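Local coordinates for armadillo repeat protein arm00016 (Synthetic construct, PDB 4D4E) that probably recognises peptides in a modular way, as a computationally designed armadillo repeat protein built as a stack of helices, at residues 58-63 with 95-100; 74-79 with 113-118; 184-189 with 202-207. All blocks are in the same frame, centred on the assembly; numbering follows the deposited sequence.

Contact 1. Residues 58-63 with 95-100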
# COMPACT_ATOMS: atom_id res chain seq x y z
N PRO A 58 -1.25 20.98 -0.61
CA PRO A 58 -1.57 21.20 -2.04
C PRO A 58 -1.48 19.89 -2.89
O PRO A 58 -2.29 19.68 -3.82
CB PRO A 58 -0.55 22.28 -2.50
CG PRO A 58 0.12 22.78 -1.29
CD PRO A 58 -0.20 21.88 -0.11
N LEU A 59 -0.57 18.99 -2.52
CA LEU A 59 -0.51 17.71 -3.18
C LEU A 59 -1.76 16.88 -2.96
O LEU A 59 -2.27 16.33 -3.91
CB LEU A 59 0.71 16.90 -2.77
CG LEU A 59 2.04 16.93 -3.46
CD1 LEU A 59 2.79 15.77 -2.80
CD2 LEU A 59 1.91 16.70 -4.97
N VAL A 60 -2.23 16.74 -1.72
CA VAL A 60 -3.48 16.01 -1.41
C VAL A 60 -4.68 16.62 -2.16
O VAL A 60 -5.61 15.90 -2.56
CB VAL A 60 -3.77 16.06 0.13
CG1 VAL A 60 -5.13 15.45 0.45
CG2 VAL A 60 -2.69 15.32 0.89
N LYS A 61 -4.71 17.95 -2.29
CA LYS A 61 -5.80 18.61 -2.94
C LYS A 61 -5.83 18.33 -4.44
O LYS A 61 -6.91 18.41 -5.05
CB LYS A 61 -5.75 20.11 -2.68
CG LYS A 61 -6.98 20.84 -3.15
CD LYS A 61 -6.61 22.24 -3.61
CE LYS A 61 -7.54 22.75 -4.70
NZ LYS A 61 -6.77 23.80 -5.41
N LEU A 62 -4.68 18.00 -5.04
CA LEU A 62 -4.60 17.57 -6.45
C LEU A 62 -5.24 16.21 -6.73
O LEU A 62 -5.43 15.87 -7.91
CB LEU A 62 -3.14 17.56 -6.96
CG LEU A 62 -2.48 18.92 -7.21
CD1 LEU A 62 -1.02 18.82 -7.61
CD2 LEU A 62 -3.30 19.73 -8.23
N LEU A 63 -5.56 15.45 -5.67
CA LEU A 63 -6.16 14.12 -5.81
C LEU A 63 -7.61 14.24 -6.21
O LEU A 63 -8.22 13.25 -6.53
CB LEU A 63 -6.05 13.28 -4.52
CG LEU A 63 -4.65 13.09 -3.93
CD1 LEU A 63 -4.62 12.18 -2.69
CD2 LEU A 63 -3.66 12.63 -5.03
N ALA A 95 -2.18 15.76 6.72
CA ALA A 95 -2.63 16.56 5.58
C ALA A 95 -3.94 16.04 5.01
O ALA A 95 -4.38 16.52 4.00
CB ALA A 95 -1.54 16.65 4.49
N GLY A 96 -4.56 15.03 5.63
CA GLY A 96 -5.78 14.44 5.04
C GLY A 96 -5.61 13.53 3.82
O GLY A 96 -6.55 13.34 3.08
N ALA A 97 -4.43 12.96 3.58
CA ALA A 97 -4.19 12.08 2.42
C ALA A 97 -5.06 10.80 2.38
O ALA A 97 -5.36 10.24 1.32
CB ALA A 97 -2.68 11.73 2.31
N LEU A 98 -5.43 10.29 3.54
CA LEU A 98 -5.89 8.92 3.59
C LEU A 98 -7.24 8.70 2.97
O LEU A 98 -7.41 7.78 2.17
CB LEU A 98 -5.86 8.41 5.03
CG LEU A 98 -4.65 7.62 5.52
CD1 LEU A 98 -3.31 8.05 4.94
CD2 LEU A 98 -4.65 7.57 7.06
N SER A 99 -8.24 9.50 3.35
CA SER A 99 -9.54 9.35 2.69
C SER A 99 -9.52 9.53 1.13
O SER A 99 -10.07 8.69 0.40
CB SER A 99 -10.62 10.20 3.37
OG SER A 99 -11.05 9.44 4.50
N PRO A 100 -8.86 10.57 0.62
CA PRO A 100 -8.80 10.62 -0.86
C PRO A 100 -8.04 9.46 -1.44
O PRO A 100 -8.40 9.04 -2.55
CB PRO A 100 -8.05 11.92 -1.15
CG PRO A 100 -8.01 12.67 0.14
CD PRO A 100 -8.15 11.70 1.25

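Contact 2. Residues 74-79 with 113-118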
# COMPACT_ATOMS: atom_id res chain seq x y z
N ALA A 74 0.22 13.16 -8.97
CA ALA A 74 0.13 13.64 -7.55
C ALA A 74 0.20 12.43 -6.57
O ALA A 74 0.91 12.49 -5.58
CB ALA A 74 -1.12 14.45 -7.31
N VAL A 75 -0.54 11.37 -6.89
CA VAL A 75 -0.55 10.13 -6.09
C VAL A 75 0.86 9.47 -6.08
O VAL A 75 1.27 8.97 -5.04
CB VAL A 75 -1.61 9.11 -6.58
CG1 VAL A 75 -1.51 7.84 -5.79
CG2 VAL A 75 -3.02 9.61 -6.35
N ALA A 76 1.58 9.49 -7.22
CA ALA A 76 2.91 8.87 -7.32
C ALA A 76 3.81 9.59 -6.35
O ALA A 76 4.59 8.99 -5.62
CB ALA A 76 3.52 8.91 -8.77
N ALA A 77 3.68 10.90 -6.36
CA ALA A 77 4.52 11.76 -5.51
C ALA A 77 4.25 11.45 -4.00
O ALA A 77 5.21 11.25 -3.24
CB ALA A 77 4.24 13.22 -5.86
N ILE A 78 2.96 11.48 -3.59
CA ILE A 78 2.50 11.03 -2.26
C ILE A 78 3.00 9.59 -1.98
O ILE A 78 3.43 9.31 -0.86
CB ILE A 78 0.95 11.12 -2.11
CG1 ILE A 78 0.42 12.56 -2.17
CG2 ILE A 78 0.43 10.33 -0.89
CD1 ILE A 78 -1.08 12.59 -2.27
N ALA A 79 2.97 8.66 -2.96
CA ALA A 79 3.55 7.37 -2.65
C ALA A 79 5.03 7.48 -2.24
O ALA A 79 5.51 6.73 -1.37
CB ALA A 79 3.37 6.35 -3.81
N ILE A 113 -5.29 3.78 -9.70
CA ILE A 113 -5.50 2.79 -8.64
C ILE A 113 -4.17 2.13 -8.30
O ILE A 113 -3.84 1.94 -7.13
CB ILE A 113 -6.53 1.73 -9.10
CG1 ILE A 113 -7.90 2.38 -9.31
CG2 ILE A 113 -6.59 0.56 -8.12
CD1 ILE A 113 -9.00 1.42 -9.76
N LYS A 114 -3.38 1.78 -9.33
CA LYS A 114 -2.09 1.16 -9.09
C LYS A 114 -1.27 2.03 -8.13
O LYS A 114 -0.75 1.55 -7.11
CB LYS A 114 -1.33 0.96 -10.41
CG LYS A 114 0.07 0.42 -10.17
CD LYS A 114 1.11 1.06 -11.10
CE LYS A 114 1.21 0.34 -12.42
NZ LYS A 114 -0.10 -0.10 -13.01
N ASN A 115 -1.13 3.30 -8.49
CA ASN A 115 -0.38 4.26 -7.68
C ASN A 115 -1.01 4.58 -6.29
O ASN A 115 -0.29 4.79 -5.29
CB ASN A 115 -0.25 5.53 -8.50
CG ASN A 115 0.72 5.37 -9.64
OD1 ASN A 115 1.89 5.52 -9.45
ND2 ASN A 115 0.24 5.01 -10.84
N ALA A 116 -2.33 4.55 -6.20
CA ALA A 116 -2.98 4.83 -4.93
C ALA A 116 -2.76 3.63 -3.99
O ALA A 116 -2.46 3.81 -2.80
CB ALA A 116 -4.47 5.20 -5.09
N VAL A 117 -2.84 2.43 -4.55
CA VAL A 117 -2.45 1.25 -3.79
C VAL A 117 -0.98 1.29 -3.35
O VAL A 117 -0.68 0.93 -2.18
CB VAL A 117 -2.79 -0.08 -4.50
CG1 VAL A 117 -2.50 -1.22 -3.54
CG2 VAL A 117 -4.28 -0.13 -4.77
N ALA A 118 -0.05 1.68 -4.23
CA ALA A 118 1.36 1.83 -3.78
C ALA A 118 1.48 2.83 -2.59
O ALA A 118 2.21 2.57 -1.56
CB ALA A 118 2.31 2.23 -4.93

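Contact 3. Residues 184-189 with 202-207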
# COMPACT_ATOMS: atom_id res chain seq x y z
N PRO A 184 -8.76 -14.79 -0.30
CA PRO A 184 -8.00 -14.18 -1.38
C PRO A 184 -6.48 -14.29 -1.22
O PRO A 184 -5.76 -14.40 -2.21
CB PRO A 184 -8.47 -12.72 -1.36
CG PRO A 184 -9.87 -12.79 -0.82
CD PRO A 184 -9.88 -13.93 0.15
N LEU A 185 -5.98 -14.27 0.02
CA LEU A 185 -4.54 -14.37 0.25
C LEU A 185 -4.04 -15.79 -0.07
O LEU A 185 -2.90 -15.94 -0.58
CB LEU A 185 -4.21 -14.01 1.70
CG LEU A 185 -3.46 -12.75 2.15
CD1 LEU A 185 -3.19 -11.59 1.15
CD2 LEU A 185 -3.88 -12.26 3.56
N VAL A 186 -4.87 -16.79 0.23
CA VAL A 186 -4.55 -18.21 -0.01
C VAL A 186 -4.52 -18.53 -1.52
O VAL A 186 -3.63 -19.23 -2.02
CB VAL A 186 -5.49 -19.13 0.80
CG1 VAL A 186 -5.44 -20.54 0.28
CG2 VAL A 186 -5.08 -19.18 2.26
N LYS A 187 -5.46 -17.95 -2.25
CA LYS A 187 -5.50 -17.97 -3.71
C LYS A 187 -4.21 -17.35 -4.37
O LYS A 187 -3.60 -17.95 -5.24
CB LYS A 187 -6.81 -17.23 -4.07
CG LYS A 187 -7.30 -17.23 -5.51
CD LYS A 187 -6.57 -16.16 -6.30
CE LYS A 187 -7.50 -15.32 -7.16
NZ LYS A 187 -7.70 -15.91 -8.50
N LEU A 188 -3.77 -16.20 -3.87
CA LEU A 188 -2.57 -15.51 -4.32
C LEU A 188 -1.29 -16.31 -4.11
O LEU A 188 -0.25 -15.96 -4.67
CB LEU A 188 -2.44 -14.16 -3.61
CG LEU A 188 -3.10 -12.95 -4.27
CD1 LEU A 188 -3.97 -13.32 -5.46
CD2 LEU A 188 -3.86 -12.08 -3.26
N LEU A 189 -1.34 -17.35 -3.22
CA LEU A 189 -0.20 -18.32 -3.06
C LEU A 189 -0.04 -19.15 -4.35
O LEU A 189 0.98 -19.85 -4.55
CB LEU A 189 -0.39 -19.29 -1.87
CG LEU A 189 -0.52 -18.68 -0.47
CD1 LEU A 189 -0.82 -19.73 0.60
CD2 LEU A 189 0.72 -17.90 -0.16
N ALA A 202 4.17 -13.67 3.01
CA ALA A 202 4.53 -12.81 4.16
C ALA A 202 3.28 -12.49 5.02
O ALA A 202 3.29 -12.62 6.24
CB ALA A 202 5.15 -11.51 3.67
N ALA A 203 2.20 -12.11 4.34
CA ALA A 203 0.94 -11.76 5.03
C ALA A 203 0.52 -12.89 5.95
O ALA A 203 0.27 -12.70 7.11
CB ALA A 203 -0.14 -11.52 3.99
N ILE A 204 0.48 -14.09 5.38
CA ILE A 204 0.07 -15.29 6.01
C ILE A 204 1.01 -15.69 7.14
O ILE A 204 0.55 -16.02 8.22
CB ILE A 204 -0.14 -16.38 4.94
CG1 ILE A 204 -1.37 -16.02 4.13
CG2 ILE A 204 -0.24 -17.79 5.58
CD1 ILE A 204 -1.70 -17.07 3.10
N ALA A 205 2.32 -15.60 6.93
CA ALA A 205 3.25 -15.76 8.06
C ALA A 205 3.00 -14.77 9.25
O ALA A 205 3.12 -15.14 10.42
CB ALA A 205 4.68 -15.66 7.56
N ASN A 206 2.67 -13.52 8.95
CA ASN A 206 2.30 -12.53 10.00
C ASN A 206 1.07 -12.90 10.83
O ASN A 206 1.06 -12.76 12.05
CB ASN A 206 2.11 -11.11 9.43
CG ASN A 206 3.39 -10.51 8.93
OD1 ASN A 206 4.41 -10.62 9.59
ND2 ASN A 206 3.34 -9.82 7.76
N ILE A 207 0.03 -13.35 10.13
CA ILE A 207 -1.25 -13.77 10.71
C ILE A 207 -1.09 -15.04 11.56
O ILE A 207 -1.71 -15.20 12.65
CB ILE A 207 -2.32 -13.91 9.57
CG1 ILE A 207 -2.50 -12.55 8.86
CG2 ILE A 207 -3.66 -14.38 10.14
CD1 ILE A 207 -3.27 -12.56 7.55

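Contact 1. Residues 58-63 with 95-100
The carbonyl of Ala95 is flanked by both methyls of Val60, with Val60 CG2 3.7 Å and Val60 CG1 3.8 Å from Ala95 O; across the contact these are packing touches, not bonds. The two methyls then part. CG1, set anti to the backbone nitrogen (chi1 174°), runs on to Gly96 O at 3.7 Å and to Pro100 CG at 4.0 Å, while Val60 CG2 touches the methyls of both Ala95 and Ala97, which lie at about a right angle to each other around it, Ala97 CB being 3.9 Å away. The surface that receives Val60 is a helix end. Gly96, with positive phi, closes helix 86-94 in a Schellman motif, and helix 98-103 starts soon after, so the valine of helix 56-61 packs on the turn between them, a helix-to-turn contact of the armadillo stack. Cutting Val60 back to an alanine would probably open a gap beside the Ala95 carbonyl and leave the methyls of Ala95 and Ala97 and the ring of Pro100 without their neighbour. Further along, Leu63 CD1 touches Pro100 CB at 3.8 Å, the two side chains crossing roughly perpendicularly. Behind them, Leu63 also packs on Leu104.

Contact 2. Residues 74-79 with 113-118
Segments 74-79 and 113-118 run side by side in the same direction, their axes inclined by only 20° and 8.4 Å apart at closest approach, a close spacing consistent with the small alanines at the interface. Val75 provides the most intimate touch. With chi1 at 176°, its CG1 lies anti to the backbone nitrogen and is carried across to the facing helix, where it sits over the flat side of the peptide joining Asn115 to Ala116. Val75 CG1 is 3.3 Å from Asn115 O and 3.4 Å from Ala116 N, close packing of a methyl on a backbone amide. The same methyl also touches Asn115 CB and, at 4.0 Å from Val75 CG1, Ala116 CB. Near-parallel packing of long helices is the pattern of an armadillo array, and helices 68-81 and 110-124 pack in this way; helix 152-166 follows on the far side, where Val117 meets Asn157 and Ala158. Asn115 takes part with its side chain too. Its amide is turned so that Asn115 OD1 lies 3.8 Å from Ala76 CB, a van der Waals contact, while Asn115 ND2 is hydrogen-bonded back to Glu111 O in its own helix, a bond that would limit how freely the amide turns. One turn on, the methyl of Ala79 lies against Ala118, with Ala79 CB 4.2 Å from Ala118 C and 4.4 Å from Ala118 CB, and Ala79 CB also comes 4.2 Å from Asn115 O. No hydrogen bond joins the two segments themselves; just beyond them, Asn122 ND2 reaches back across the interface to donate to Ala79 O.

Contact 3. Residues 184-189 with 202-207
Ile204 CD1 touches three residues of segment 184-189: Leu189, Val186 and Leu185. It meets Leu189 tip to tip, with Ile204 CD1 3.8 Å from Leu189 CD1. Val186 CG2, at 4.1 Å from Ile204 CD1, comes in from a side chain crossing the isoleucine at about a right angle. The third neighbour is Leu185, whose backbone supplies a further wall: Leu185 O lies 4.0 Å from Ile204 CD1, with Leu185 CB close by. With CG1 of Ile204 anti to the carbonyl carbon (chi1 -70°) and chi2 extended, CD1 is carried across to segment 184-189. Leu185 makes a second cluster of its own. Its CD2 touches Ala203 CB at 3.8 Å and, obliquely, Ile207 CD1 at 4.0 Å, so the leucine lies over one turn of the facing helix, from Ala203 to Ile207. The chi1 of Leu185, -111°, is far from staggered, so the precise positions of its methyls may be less certain.

Further out, side chains of neighbouring helices in the armadillo stack pack against these groups and probably limit their movement. Val159 and Ile162 of helix 152-166, together with Leu147, lie against Leu185. On the other flank Ala223 meets Val186, while Ala226, Leu227 and Leu230 pack on Leu189, which also touches Ala200 and Val201 of the helix that bears Ile204. Helices 182-187 and 194-208, neighbours in the chain, thus share a core with helices 152-166 and 223-229. The side chains that meet are all aliphatic, one of them also against a backbone carbonyl, and no hydrogen bond crosses between the two segments, so their fit probably depends on complementary shape and on burial from water rather than on directional bonds.

From the N terminus, helix 56-61 opens contact 1 and helix 68-81, next in the chain, opens contact 2 before either has closed. Contact 1 closes at 95-100 and contact 2 at 113-118, so the two loops cross, contact 1 tying helix 56-61 to 98-103 and contact 2 tying helix 68-81 to 110-124. They also touch directly: Leu63 CD2 lies 3.4 Å from Val75 CG2, and Leu63 CD1 packs on Ile78 CD1. Contact 3 comes later, in series with both, and closes a much shorter loop between consecutive helices 182-187 and 194-208. Its centre is about 30 Å from that of contact 1, on the opposite side of the chain's centre, towards the C-terminal end of the stack.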